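PDB 6SUD: reducing-end xylose-releasing exo-oligoxylanase Rex8A from Paenibacillus barcinonensis, which hydrolyses xylooligosaccharides, both linear and branched, and releases xylose from their reducing ends during the breakdown of xylan. Local coordinates for residues 285-290 with 335-340; 328-333 with 367-372; 7-12 with 278-283; 193-198 with 226-231. The protein carries 1 engineered substitution. All coordinates share one frame; numbering follows the deposited sequence.

Contact 1 of 4, residues 285-290 with 335-340; sequences WQVQQS and AADGPD
Val287 and Ser290, almost one turn apart on helix 285-297, face the loop 335-340, with the CA atoms of Val287 and Ala335 4.9 Å apart and those of Ser290 and Ala336 at the same separation. No direct hydrogen bond joins the segments; the contact is made by van der Waals packing of small side chains. Both methyls of Val287 pack against Ala335 O, CG2 at 3.5 Å, and CG1, anti to the backbone N (chi1 169°), also lies against the carboxylate of Asp337, 3.7 Å from OD2. Asp337 OD1 is held by Asn291 ND2, and OD2 accepts a hydrogen bond from a water that itself accepts one from Gln288 NE2, so the solvent-exposed Asp337 is tied to the helix through Asn291 and the water. Ser290 OG bonds back to Gln286 O at 2.8 Å, which satisfies the buried hydroxyl and leaves its oxygen 3.3 Å from Ala335 CB. Serine and alanine suit this place because neither is bulky: Ser290 CB comes within 3.9 Å of Ala336 CB. Trp277 of helix 268-280 touches both Val287 and Ala335. The arrangement is that of a connecting loop laid against a helix in the (alpha/alpha)6 barrel of glycoside hydrolase family 8.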
loop_
_atom_site.group_PDB
_atom_site.type_symbol
_atom_site.label_atom_id
_atom_site.label_comp_id
_atom_site.label_asym_id
_atom_site.label_seq_id
_atom_site.Cartn_x
_atom_site.Cartn_y
_atom_site.Cartn_z
ATOM N N TRP A 285 4.144 -16.783 -11.678
ATOM C CA TRP A 285 4.071 -17.340 -10.296
ATOM C C TRP A 285 2.987 -16.577 -9.524
ATOM O O TRP A 285 2.402 -17.147 -8.577
ATOM C CB TRP A 285 5.428 -17.277 -9.589
ATOM C CG TRP A 285 5.382 -17.401 -8.097
ATOM C CD1 TRP A 285 5.529 -18.538 -7.355
ATOM C CD2 TRP A 285 5.195 -16.331 -7.149
ATOM N NE1 TRP A 285 5.454 -18.245 -6.022
ATOM C CE2 TRP A 285 5.258 -16.896 -5.865
ATOM C CE3 TRP A 285 4.995 -14.951 -7.264
ATOM C CZ2 TRP A 285 5.104 -16.133 -4.710
ATOM C CZ3 TRP A 285 4.850 -14.190 -6.129
ATOM C CH2 TRP A 285 4.902 -14.780 -4.863
ATOM N N GLN A 286 2.739 -15.317 -9.896
ATOM C CA GLN A 286 1.792 -14.426 -9.178
ATOM C C GLN A 286 0.385 -15.038 -9.203
ATOM O O GLN A 286 -0.347 -14.955 -8.180
ATOM C CB GLN A 286 1.860 -13.008 -9.752
ATOM C CG GLN A 286 3.191 -12.329 -9.451
ATOM C CD GLN A 286 3.291 -10.926 -9.994
ATOM O OE1 GLN A 286 2.548 -10.525 -10.894
ATOM N NE2 GLN A 286 4.248 -10.180 -9.459
ATOM N N VAL A 287 0.032 -15.692 -10.306
ATOM C CA VAL A 287 -1.295 -16.357 -10.449
ATOM C C VAL A 287 -1.375 -17.483 -9.419
ATOM O O VAL A 287 -2.366 -17.554 -8.725
ATOM C CB VAL A 287 -1.515 -16.830 -11.896
ATOM C CG1 VAL A 287 -2.727 -17.736 -12.043
ATOM C CG2 VAL A 287 -1.612 -15.638 -12.841
ATOM N N GLN A 288 -0.327 -18.303 -9.297
ATOM C CA GLN A 288 -0.320 -19.465 -8.373
ATOM C C GLN A 288 -0.317 -18.961 -6.922
ATOM O O GLN A 288 -1.100 -19.499 -6.134
ATOM C CB GLN A 288 0.809 -20.432 -8.744
ATOM C CG GLN A 288 0.694 -20.979 -10.170
ATOM C CD GLN A 288 -0.670 -21.507 -10.553
ATOM O OE1 GLN A 288 -1.413 -22.041 -9.722
ATOM N NE2 GLN A 288 -1.039 -21.347 -11.812
ATOM N N GLN A 289 0.486 -17.942 -6.598
ATOM C CA GLN A 289 0.529 -17.301 -5.262
ATOM C C GLN A 289 -0.880 -16.824 -4.897
ATOM O O GLN A 289 -1.328 -17.107 -3.793
ATOM C CB GLN A 289 1.513 -16.130 -5.226
ATOM C CG GLN A 289 1.337 -15.210 -4.026
ATOM C CD GLN A 289 1.551 -15.887 -2.700
ATOM O OE1 GLN A 289 2.196 -16.930 -2.606
ATOM N NE2 GLN A 289 0.986 -15.297 -1.655
ATOM N N SER A 290 -1.556 -16.123 -5.807
ATOM C CA SER A 290 -2.942 -15.644 -5.585
ATOM C C SER A 290 -3.892 -16.834 -5.347
ATOM O O SER A 290 -4.685 -16.763 -4.407
ATOM C CB SER A 290 -3.376 -14.750 -6.710
ATOM O OG SER A 290 -2.464 -13.663 -6.844
ATOM N N ALA A 335 -5.520 -11.640 -10.061
ATOM C CA ALA A 335 -4.502 -12.592 -10.575
ATOM C C ALA A 335 -4.996 -14.040 -10.503
ATOM O O ALA A 335 -4.663 -14.818 -11.400
ATOM C CB ALA A 335 -3.208 -12.417 -9.829
ATOM N N ALA A 336 -5.734 -14.405 -9.457
ATOM C CA ALA A 336 -6.177 -15.800 -9.221
ATOM C C ALA A 336 -7.097 -16.231 -10.369
ATOM O O ALA A 336 -7.916 -15.408 -10.836
ATOM C CB ALA A 336 -6.868 -15.921 -7.883
ATOM N N ASP A 337 -6.953 -17.469 -10.821
ATOM C CA ASP A 337 -7.864 -18.090 -11.823
ATOM C C ASP A 337 -8.415 -19.403 -11.262
ATOM O O ASP A 337 -8.912 -20.236 -12.057
ATOM C CB ASP A 337 -7.131 -18.307 -13.142
ATOM C CG ASP A 337 -5.987 -19.296 -13.027
ATOM O OD1 ASP A 337 -5.807 -19.855 -11.922
ATOM O OD2 ASP A 337 -5.292 -19.501 -14.040
ATOM N N GLY A 338 -8.322 -19.586 -9.943
ATOM C CA GLY A 338 -8.754 -20.817 -9.252
ATOM C C GLY A 338 -10.239 -20.793 -8.909
ATOM O O GLY A 338 -10.952 -19.863 -9.302
ATOM N N PRO A 339 -10.733 -21.812 -8.162
ATOM C CA PRO A 339 -12.167 -21.956 -7.897
ATOM C C PRO A 339 -12.746 -20.997 -6.845
ATOM O O PRO A 339 -13.924 -21.081 -6.577
ATOM C CB PRO A 339 -12.303 -23.396 -7.389
ATOM C CG PRO A 339 -10.930 -23.751 -6.809
ATOM C CD PRO A 339 -9.927 -22.874 -7.529
ATOM N N ASP A 340 -11.917 -20.117 -6.282
ATOM C CA ASP A 340 -12.283 -19.263 -5.132
ATOM C C ASP A 340 -12.361 -17.797 -5.563
ATOM O O ASP A 340 -12.914 -17.004 -4.785
ATOM C CB ASP A 340 -11.274 -19.467 -4.002
ATOM C CG ASP A 340 -11.208 -20.917 -3.552
ATOM O OD1 ASP A 340 -12.292 -21.451 -3.200
ATOM O OD2 ASP A 340 -10.089 -21.517 -3.592
HETATM O O HOH W 1 -3.076 -21.384 -13.786
#

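Contact 2 of 4, residues 328-333 with 367-372; sequences TNAMAS and FFTMLA
Met331 makes the main apolar contact, reaching from helix 322-331 to helix 359-373. CG lies anti to the backbone N (chi1 -173°) and the chain stays extended beyond it, which carries the sulfur and methyl over to Ala372. The Met331 CE to Ala372 CB distance is 3.6 Å; a long, flexible thioether fits where the facing residue has just a methyl group. Nearer the start of the side chain, Thr369 packs between the helices, its CG2 4.1 Å from Ala330 CB. Here the backbones come closest, the CA atoms of Met331 and Thr369 being 5.3 Å apart.

The polar part belongs to Thr369 as well. Its OG1 sits beside the backbone N (chi1 -60°), 3.6 Å from Met331 CB, and lies in hydrogen-bonding position to Ala327 O on the facing helix and to Leu365 O one turn back on its own; its single proton can serve one at a time or be shared. Threonine thus supplies both a methyl for the interface and a hydroxyl for buried carbonyls. Phe368, whose ring turns away, makes an edge-to-face pair with Tyr74. Helices 322-331 and 359-373 are thus packed together in the family's (alpha/alpha)6 barrel by a methionine laid over a threonine and an alanine.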
loop_
_atom_site.group_PDB
_atom_site.type_symbol
_atom_site.label_atom_id
_atom_site.label_comp_id
_atom_site.label_asym_id
_atom_site.label_seq_id
_atom_site.Cartn_x
_atom_site.Cartn_y
_atom_site.Cartn_z
ATOM N N THR A 328 -7.804 -7.925 1.086
ATOM C CA THR A 328 -6.549 -8.279 0.356
ATOM C C THR A 328 -6.760 -9.622 -0.341
ATOM O O THR A 328 -6.303 -9.786 -1.481
ATOM C CB THR A 328 -5.321 -8.247 1.270
ATOM O OG1 THR A 328 -5.388 -9.222 2.311
ATOM C CG2 THR A 328 -5.133 -6.872 1.879
ATOM N N ASN A 329 -7.464 -10.540 0.324
ATOM C CA ASN A 329 -7.786 -11.882 -0.235
ATOM C C ASN A 329 -8.659 -11.716 -1.484
ATOM O O ASN A 329 -8.450 -12.448 -2.449
ATOM C CB ASN A 329 -8.483 -12.782 0.791
ATOM C CG ASN A 329 -7.567 -13.263 1.899
ATOM O OD1 ASN A 329 -6.346 -13.329 1.729
ATOM N ND2 ASN A 329 -8.149 -13.644 3.029
ATOM N N ALA A 330 -9.629 -10.803 -1.453
ATOM C CA ALA A 330 -10.518 -10.521 -2.600
ATOM C C ALA A 330 -9.704 -9.853 -3.714
ATOM O O ALA A 330 -9.902 -10.191 -4.883
ATOM C CB ALA A 330 -11.690 -9.687 -2.148
ATOM N N MET A 331 -8.773 -8.974 -3.360
ATOM C CA MET A 331 -7.979 -8.220 -4.362
ATOM C C MET A 331 -7.082 -9.187 -5.151
ATOM O O MET A 331 -6.767 -8.870 -6.318
ATOM C CB MET A 331 -7.154 -7.119 -3.696
ATOM C CG MET A 331 -6.453 -6.215 -4.691
ATOM S SD MET A 331 -6.159 -4.560 -4.085
ATOM C CE MET A 331 -5.015 -3.977 -5.339
ATOM N N ALA A 332 -6.754 -10.347 -4.561
ATOM C CA ALA A 332 -5.968 -11.426 -5.203
ATOM C C ALA A 332 -6.712 -11.973 -6.429
ATOM O O ALA A 332 -6.064 -12.654 -7.235
ATOM C CB ALA A 332 -5.672 -12.531 -4.225
ATOM N N SER A 333 -8.013 -11.679 -6.566
ATOM C CA SER A 333 -8.838 -12.102 -7.731
ATOM C C SER A 333 -8.401 -11.391 -9.021
ATOM O O SER A 333 -8.751 -11.910 -10.107
ATOM C CB SER A 333 -10.289 -11.952 -7.458
ATOM O OG SER A 333 -10.688 -12.918 -6.481
ATOM N N PHE A 367 -10.831 0.052 0.704
ATOM C CA PHE A 367 -10.975 1.035 -0.399
ATOM C C PHE A 367 -10.095 0.655 -1.590
ATOM O O PHE A 367 -10.557 0.742 -2.748
ATOM C CB PHE A 367 -10.679 2.462 0.048
ATOM C CG PHE A 367 -11.050 3.432 -1.038
ATOM C CD1 PHE A 367 -12.363 3.808 -1.224
ATOM C CD2 PHE A 367 -10.105 3.889 -1.932
ATOM C CE1 PHE A 367 -12.725 4.657 -2.257
ATOM C CE2 PHE A 367 -10.462 4.765 -2.946
ATOM C CZ PHE A 367 -11.771 5.144 -3.104
ATOM N N PHE A 368 -8.850 0.248 -1.341
ATOM C CA PHE A 368 -7.930 -0.138 -2.437
ATOM C C PHE A 368 -8.499 -1.344 -3.177
ATOM O O PHE A 368 -8.406 -1.378 -4.421
ATOM C CB PHE A 368 -6.522 -0.412 -1.933
ATOM C CG PHE A 368 -5.796 0.825 -1.466
ATOM C CD1 PHE A 368 -5.639 1.929 -2.296
ATOM C CD2 PHE A 368 -5.211 0.854 -0.213
ATOM C CE1 PHE A 368 -4.940 3.047 -1.865
ATOM C CE2 PHE A 368 -4.492 1.962 0.206
ATOM C CZ PHE A 368 -4.377 3.061 -0.613
ATOM N N THR A 369 -9.133 -2.268 -2.458
ATOM C CA THR A 369 -9.803 -3.427 -3.103
ATOM C C THR A 369 -11.026 -2.952 -3.911
ATOM O O THR A 369 -11.264 -3.501 -4.995
ATOM C CB THR A 369 -10.170 -4.526 -2.101
ATOM O OG1 THR A 369 -8.954 -4.967 -1.501
ATOM C CG2 THR A 369 -10.854 -5.699 -2.768
ATOM N N MET A 370 -11.803 -1.999 -3.406
ATOM C CA MET A 370 -13.018 -1.514 -4.118
ATOM C C MET A 370 -12.577 -0.842 -5.424
ATOM O O MET A 370 -13.187 -1.105 -6.502
ATOM C CB MET A 370 -13.821 -0.546 -3.241
ATOM C CG MET A 370 -15.180 -0.153 -3.805
ATOM S SD MET A 370 -16.322 -1.539 -4.001
ATOM C CE MET A 370 -16.718 -1.871 -2.289
ATOM N N LEU A 371 -11.524 -0.031 -5.345
ATOM C CA LEU A 371 -10.889 0.562 -6.552
ATOM C C LEU A 371 -10.491 -0.543 -7.529
ATOM O O LEU A 371 -10.914 -0.492 -8.677
ATOM C CB LEU A 371 -9.654 1.354 -6.125
ATOM C CG LEU A 371 -9.892 2.793 -5.695
ATOM C CD1 LEU A 371 -8.563 3.455 -5.359
ATOM C CD2 LEU A 371 -10.613 3.575 -6.775
ATOM N N ALA A 372 -9.704 -1.517 -7.067
ATOM C CA ALA A 372 -9.058 -2.539 -7.927
ATOM C C ALA A 372 -10.107 -3.434 -8.583
ATOM O O ALA A 372 -10.022 -3.663 -9.800
ATOM C CB ALA A 372 -8.069 -3.356 -7.128
#

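Contact 3 of 4, residues 7-12 with 278-283; sequences GAYDTG and EWFRKD
Glu278 O accepts two hydrogen bonds: Ala8 N donates to it across the contact at 3.0 Å in a nearly straight bond (177° at the hydrogen), and Arg281 NH2 of its own segment reaches it in the carbonyl plane at 2.9 Å. This is a meeting of helix ends, in which the first turn of helix 8-11 offers its N-H groups to carbonyls at the C-terminal end of helix 268-280, one of the helices of the (alpha/alpha)6 barrel. Tyr9 N extends the pattern with a 2.9 Å bond to a lone pair of Trp279 O. Gly7, the N-cap residue, suits the spot because the lack of a side chain lets its CA come within 3.3 Å of Trp279 O in a CA-H...O contact. Arg281, the first residue beyond the helix and with positive phi, folds back through bends at chi2 and chi3, laying one guanidinium face over Gly7 CA. Its NE is bonded to Trp277 O, and the guanidinium also makes a cation-pi contact with Trp277. Farther along, the rings of Tyr9 and Phe280 meet obliquely, their planes 37° apart, with Tyr9 CG 3.4 Å from Phe280 CE1.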
loop_
_atom_site.group_PDB
_atom_site.type_symbol
_atom_site.label_atom_id
_atom_site.label_comp_id
_atom_site.label_asym_id
_atom_site.label_seq_id
_atom_site.Cartn_x
_atom_site.Cartn_y
_atom_site.Cartn_z
ATOM N N GLY A 7 -0.110 -6.502 -19.852
ATOM C CA GLY A 7 -0.759 -5.897 -18.688
ATOM C C GLY A 7 -1.524 -4.644 -19.062
ATOM O O GLY A 7 -1.403 -4.177 -20.225
ATOM N N ALA A 8 -2.280 -4.107 -18.102
ATOM C CA ALA A 8 -3.058 -2.852 -18.252
ATOM C C ALA A 8 -2.138 -1.677 -18.613
ATOM O O ALA A 8 -2.602 -0.745 -19.311
ATOM C CB ALA A 8 -3.836 -2.576 -16.990
ATOM N N TYR A 9 -0.883 -1.691 -18.155
ATOM C CA TYR A 9 0.118 -0.656 -18.519
ATOM C C TYR A 9 0.219 -0.554 -20.045
ATOM O O TYR A 9 0.274 0.581 -20.554
ATOM C CB TYR A 9 1.496 -0.945 -17.929
ATOM C CG TYR A 9 2.519 0.095 -18.310
ATOM C CD1 TYR A 9 2.646 1.271 -17.587
ATOM C CD2 TYR A 9 3.334 -0.081 -19.419
ATOM C CE1 TYR A 9 3.567 2.243 -17.949
ATOM C CE2 TYR A 9 4.257 0.881 -19.796
ATOM C CZ TYR A 9 4.373 2.044 -19.058
ATOM O OH TYR A 9 5.287 2.983 -19.435
ATOM N N ASP A 10 0.224 -1.696 -20.741
ATOM C CA ASP A 10 0.456 -1.771 -22.210
ATOM C C ASP A 10 -0.853 -1.562 -22.980
ATOM O O ASP A 10 -0.809 -0.859 -24.008
ATOM C CB ASP A 10 1.101 -3.099 -22.613
ATOM C CG ASP A 10 2.520 -3.270 -22.103
ATOM O OD1 ASP A 10 3.277 -2.278 -22.108
ATOM O OD2 ASP A 10 2.856 -4.397 -21.702
ATOM N N THR A 11 -1.959 -2.159 -22.519
ATOM C CA THR A 11 -3.248 -2.234 -23.260
ATOM C C THR A 11 -4.127 -1.018 -22.940
ATOM O O THR A 11 -4.964 -0.649 -23.790
ATOM C CB THR A 11 -3.983 -3.542 -22.949
ATOM O OG1 THR A 11 -4.399 -3.511 -21.581
ATOM C CG2 THR A 11 -3.133 -4.771 -23.187
ATOM N N GLY A 12 -3.961 -0.423 -21.758
ATOM C CA GLY A 12 -4.854 0.632 -21.240
ATOM C C GLY A 12 -6.195 0.063 -20.789
ATOM O O GLY A 12 -7.093 0.856 -20.465
ATOM N N GLU A 278 -1.879 -7.467 -12.676
ATOM C CA GLU A 278 -2.871 -6.678 -13.460
ATOM C C GLU A 278 -2.134 -5.648 -14.341
ATOM O O GLU A 278 -2.419 -5.587 -15.550
ATOM C CB GLU A 278 -3.907 -6.039 -12.534
ATOM C CG GLU A 278 -4.916 -5.160 -13.257
ATOM C CD GLU A 278 -5.701 -5.779 -14.400
ATOM O OE1 GLU A 278 -5.634 -7.017 -14.580
ATOM O OE2 GLU A 278 -6.402 -5.011 -15.115
ATOM N N TRP A 279 -1.211 -4.866 -13.777
ATOM C CA TRP A 279 -0.533 -3.754 -14.504
ATOM C C TRP A 279 0.482 -4.279 -15.523
ATOM O O TRP A 279 0.536 -3.692 -16.636
ATOM C CB TRP A 279 0.138 -2.787 -13.523
ATOM C CG TRP A 279 -0.825 -1.889 -12.809
ATOM C CD1 TRP A 279 -2.187 -1.942 -12.845
ATOM C CD2 TRP A 279 -0.490 -0.799 -11.930
ATOM N NE1 TRP A 279 -2.721 -0.951 -12.066
ATOM C CE2 TRP A 279 -1.709 -0.236 -11.491
ATOM C CE3 TRP A 279 0.711 -0.245 -11.470
ATOM C CZ2 TRP A 279 -1.753 0.846 -10.612
ATOM C CZ3 TRP A 279 0.660 0.831 -10.609
ATOM C CH2 TRP A 279 -0.560 1.374 -10.199
ATOM N N PHE A 280 1.309 -5.268 -15.163
ATOM C CA PHE A 280 2.542 -5.608 -15.934
ATOM C C PHE A 280 2.544 -7.057 -16.432
ATOM O O PHE A 280 3.280 -7.300 -17.404
ATOM C CB PHE A 280 3.787 -5.268 -15.114
ATOM C CG PHE A 280 3.949 -3.783 -14.936
ATOM C CD1 PHE A 280 4.169 -2.961 -16.029
ATOM C CD2 PHE A 280 3.861 -3.193 -13.693
ATOM C CE1 PHE A 280 4.285 -1.592 -15.881
ATOM C CE2 PHE A 280 3.949 -1.818 -13.546
ATOM C CZ PHE A 280 4.186 -1.016 -14.636
ATOM N N ARG A 281 1.808 -7.974 -15.785
ATOM C CA ARG A 281 1.565 -9.359 -16.283
ATOM C C ARG A 281 2.925 -10.039 -16.540
ATOM O O ARG A 281 3.039 -10.763 -17.533
ATOM C CB ARG A 281 0.684 -9.292 -17.542
ATOM C CG ARG A 281 -0.370 -10.387 -17.669
ATOM C CD ARG A 281 -1.498 -10.292 -16.653
ATOM N NE ARG A 281 -2.202 -9.015 -16.635
ATOM C CZ ARG A 281 -3.211 -8.665 -17.438
ATOM N NH1 ARG A 281 -3.652 -9.493 -18.377
ATOM N NH2 ARG A 281 -3.757 -7.464 -17.315
ATOM N N LYS A 282 3.918 -9.831 -15.667
ATOM C CA LYS A 282 5.334 -10.219 -15.934
ATOM C C LYS A 282 5.719 -11.560 -15.292
ATOM O O LYS A 282 6.582 -12.257 -15.890
ATOM C CB LYS A 282 6.300 -9.130 -15.469
ATOM C CG LYS A 282 6.475 -7.984 -16.451
ATOM C CD LYS A 282 7.526 -6.995 -16.001
ATOM C CE LYS A 282 8.059 -6.114 -17.111
ATOM N NZ LYS A 282 7.212 -4.909 -17.299
ATOM N N ASP A 283 5.182 -11.896 -14.118
ATOM C CA ASP A 283 5.610 -13.091 -13.340
ATOM C C ASP A 283 4.398 -13.982 -13.095
ATOM O O ASP A 283 3.593 -13.737 -12.187
ATOM C CB ASP A 283 6.319 -12.725 -12.027
ATOM C CG ASP A 283 6.691 -13.959 -11.214
ATOM O OD1 ASP A 283 6.684 -15.052 -11.769
ATOM O OD2 ASP A 283 6.991 -13.817 -10.063
HETATM O O HOH W 2 -4.527 -5.866 -20.039
#

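Contact 4 of 4, residues 193-198 with 226-231; sequences SDPSYH and RAYLRT. With XYP (beta-D-xylopyranose), chain K; EDO (1,2-ethanediol), chain E.
The loop that bears Tyr197, a residue of one xylose pocket, leans on helix 215-232 through an offset stack of His198 on Tyr228. The ring centroids are 4.4 Å apart and the planes 23° from parallel, with Tyr228 CD2 over one face of the imidazole. Two bonds fix that imidazole's rotation: NE2 donates to Ser193 OG at 2.7 Å, and ND1 is bonded to Ser225 OG. Histidine suits the place because its flat ring can stack while both nitrogens are hydrogen-bonded. Ser193 OG also bonds to Ile184 O, linking His198 to strand 183-184. Tyr228 OH, hydrogen-bonded to Asn245 O, lies 3.5 Å from Ser193 CB. Leu229 CD2 makes an apolar contact with Pro195 CB at 4.2 Å and a van der Waals approach to the carbonyl Pro195 O at 3.5 Å. Asp194 OD1 accepts from Ser196 N, an Asx turn, and also from Ser196 OG. Around the contact, Leu183 of strand 183-184 touches His198 and Tyr228, Val269 of helix 268-280 meets Pro195, and Asp128 of helix 127-144 flanks Tyr197.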
loop_
_atom_site.group_PDB
_atom_site.type_symbol
_atom_site.label_atom_id
_atom_site.label_comp_id
_atom_site.label_asym_id
_atom_site.label_seq_id
_atom_site.Cartn_x
_atom_site.Cartn_y
_atom_site.Cartn_z
ATOM N N SER A 193 13.914 -6.750 5.893
ATOM C CA SER A 193 12.819 -6.172 5.088
ATOM C C SER A 193 11.464 -6.515 5.697
ATOM O O SER A 193 11.396 -7.125 6.779
ATOM C CB SER A 193 12.933 -6.618 3.662
ATOM O OG SER A 193 12.174 -5.764 2.819
ATOM N N ASP A 194 10.432 -6.043 5.016
ATOM C CA ASP A 194 8.995 -6.263 5.317
ATOM C C ASP A 194 8.356 -6.571 3.972
ATOM O O ASP A 194 8.259 -5.664 3.157
ATOM C CB ASP A 194 8.420 -5.016 5.990
ATOM C CG ASP A 194 6.967 -5.121 6.396
ATOM O OD1 ASP A 194 6.177 -5.718 5.632
ATOM O OD2 ASP A 194 6.651 -4.605 7.468
ATOM N N PRO A 195 7.983 -7.832 3.652
ATOM C CA PRO A 195 7.474 -8.167 2.315
ATOM C C PRO A 195 6.310 -7.306 1.799
ATOM O O PRO A 195 6.209 -7.098 0.633
ATOM C CB PRO A 195 7.015 -9.623 2.475
ATOM C CG PRO A 195 7.894 -10.170 3.575
ATOM C CD PRO A 195 8.110 -9.008 4.526
ATOM N N SER A 196 5.469 -6.785 2.678
ATOM C CA SER A 196 4.311 -5.931 2.298
ATOM C C SER A 196 4.790 -4.574 1.754
ATOM O O SER A 196 3.990 -3.866 1.125
ATOM C CB SER A 196 3.386 -5.773 3.469
ATOM O OG SER A 196 3.956 -4.866 4.393
ATOM N N TYR A 197 6.044 -4.204 1.999
ATOM C CA TYR A 197 6.627 -2.927 1.506
ATOM C C TYR A 197 7.064 -3.038 0.038
ATOM O O TYR A 197 7.387 -1.986 -0.548
ATOM C CB TYR A 197 7.844 -2.535 2.348
ATOM C CG TYR A 197 7.584 -2.043 3.750
ATOM C CD1 TYR A 197 6.361 -2.173 4.386
ATOM C CD2 TYR A 197 8.612 -1.462 4.469
ATOM C CE1 TYR A 197 6.168 -1.720 5.683
ATOM C CE2 TYR A 197 8.442 -1.005 5.766
ATOM C CZ TYR A 197 7.211 -1.137 6.384
ATOM O OH TYR A 197 7.037 -0.674 7.666
ATOM N N HIS A 198 7.120 -4.246 -0.529
ATOM C CA HIS A 198 7.662 -4.501 -1.891
ATOM C C HIS A 198 6.588 -4.256 -2.946
ATOM O O HIS A 198 5.630 -5.033 -3.030
ATOM C CB HIS A 198 8.260 -5.908 -2.011
ATOM C CG HIS A 198 9.491 -6.054 -1.194
ATOM N ND1 HIS A 198 10.763 -6.129 -1.754
ATOM C CD2 HIS A 198 9.659 -6.030 0.150
ATOM C CE1 HIS A 198 11.640 -6.210 -0.771
ATOM N NE2 HIS A 198 10.978 -6.173 0.405
ATOM N N ARG A 226 10.214 -8.718 -7.314
ATOM C CA ARG A 226 9.401 -9.864 -7.793
ATOM C C ARG A 226 10.068 -11.157 -7.311
ATOM O O ARG A 226 9.362 -12.022 -6.771
ATOM C CB ARG A 226 9.224 -9.855 -9.311
ATOM C CG ARG A 226 8.522 -8.612 -9.843
ATOM C CD ARG A 226 7.921 -8.780 -11.222
ATOM N NE ARG A 226 7.123 -7.612 -11.568
ATOM C CZ ARG A 226 7.577 -6.577 -12.271
ATOM N NH1 ARG A 226 8.812 -6.590 -12.746
ATOM N NH2 ARG A 226 6.795 -5.546 -12.513
ATOM N N ALA A 227 11.382 -11.281 -7.503
ATOM C CA ALA A 227 12.172 -12.434 -7.022
ATOM C C ALA A 227 12.004 -12.593 -5.514
ATOM O O ALA A 227 11.820 -13.724 -5.082
ATOM C CB ALA A 227 13.640 -12.277 -7.335
ATOM N N TYR A 228 12.117 -11.494 -4.761
ATOM C CA TYR A 228 12.038 -11.479 -3.283
ATOM C C TYR A 228 10.692 -12.022 -2.802
ATOM O O TYR A 228 10.679 -12.917 -1.934
ATOM C CB TYR A 228 12.199 -10.071 -2.720
ATOM C CG TYR A 228 12.214 -10.035 -1.218
ATOM C CD1 TYR A 228 13.282 -10.573 -0.535
ATOM C CD2 TYR A 228 11.173 -9.499 -0.469
ATOM C CE1 TYR A 228 13.347 -10.563 0.841
ATOM C CE2 TYR A 228 11.231 -9.459 0.917
ATOM C CZ TYR A 228 12.324 -10.006 1.575
ATOM O OH TYR A 228 12.452 -10.011 2.930
ATOM N N LEU A 229 9.585 -11.565 -3.370
ATOM C CA LEU A 229 8.262 -12.113 -2.934
ATOM C C LEU A 229 8.167 -13.596 -3.259
ATOM O O LEU A 229 7.494 -14.284 -2.512
ATOM C CB LEU A 229 7.090 -11.350 -3.544
ATOM C CG LEU A 229 7.140 -9.875 -3.179
ATOM C CD1 LEU A 229 6.345 -9.022 -4.137
ATOM C CD2 LEU A 229 6.761 -9.665 -1.729
ATOM N N ARG A 230 8.836 -14.092 -4.303
ATOM C CA ARG A 230 8.830 -15.565 -4.545
ATOM C C ARG A 230 9.513 -16.283 -3.370
ATOM O O ARG A 230 9.164 -17.433 -3.157
ATOM C CB ARG A 230 9.501 -15.925 -5.874
ATOM C CG ARG A 230 8.798 -15.335 -7.090
ATOM C CD ARG A 230 9.192 -15.975 -8.412
ATOM N NE ARG A 230 10.504 -15.550 -8.898
ATOM C CZ ARG A 230 10.736 -14.453 -9.624
ATOM N NH1 ARG A 230 9.749 -13.632 -9.938
ATOM N NH2 ARG A 230 11.964 -14.169 -10.023
ATOM N N THR A 231 10.464 -15.652 -2.669
ATOM C CA THR A 231 11.226 -16.261 -1.538
ATOM C C THR A 231 10.502 -16.061 -0.205
ATOM O O THR A 231 10.684 -16.923 0.683
ATOM C CB THR A 231 12.662 -15.727 -1.429
ATOM O OG1 THR A 231 12.622 -14.360 -1.007
ATOM C CG2 THR A 231 13.423 -15.872 -2.728
HETATM O O1 XYP K . 2.387 0.497 12.260
HETATM C C1 XYP K . 3.128 0.887 11.082
HETATM C C2 XYP K . 2.869 -0.006 9.865
HETATM C C3 XYP K . 3.762 0.367 8.688
HETATM C C4 XYP K . 4.080 1.856 8.744
HETATM C C5 XYP K . 2.913 2.591 9.394
HETATM O O2 XYP K . 3.018 -1.393 10.190
HETATM O O3 XYP K . 3.079 -0.021 7.484
HETATM O O4 XYP K . 5.265 2.054 9.520
HETATM O O5 XYP K . 2.737 2.222 10.761
HETATM C C1 EDO E . 15.928 -12.445 -1.582
HETATM O O1 EDO E . 15.337 -13.682 -1.264
HETATM C C2 EDO E . 15.632 -11.933 -2.913
HETATM O O2 EDO E . 15.286 -12.902 -3.883
#

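From the N terminus, contact 3 opens at residues 7-12 and closes only at 278-283, bringing the short first helix to the end of helix 268-280. Contact 4 is nested inside that long loop, joining the pocket loop 193-198 to helix 215-232. A salt bridge from Asp283 OD2 to Arg230 NH1 couples contacts 3 and 4. Contact 1 starts just afterwards, closing 285-290 onto the loop 335-340, and Trp285 packs on Leu229 and Arg230 of contact 4. Contact 2 closes 328-333 onto 367-372 and crosses contact 1, since 328-333 precedes 335-340. Ser290 CB packs on Ala332 O, joining helix 285-297 to the end of 322-331, and contact 2 brings in helix 359-373.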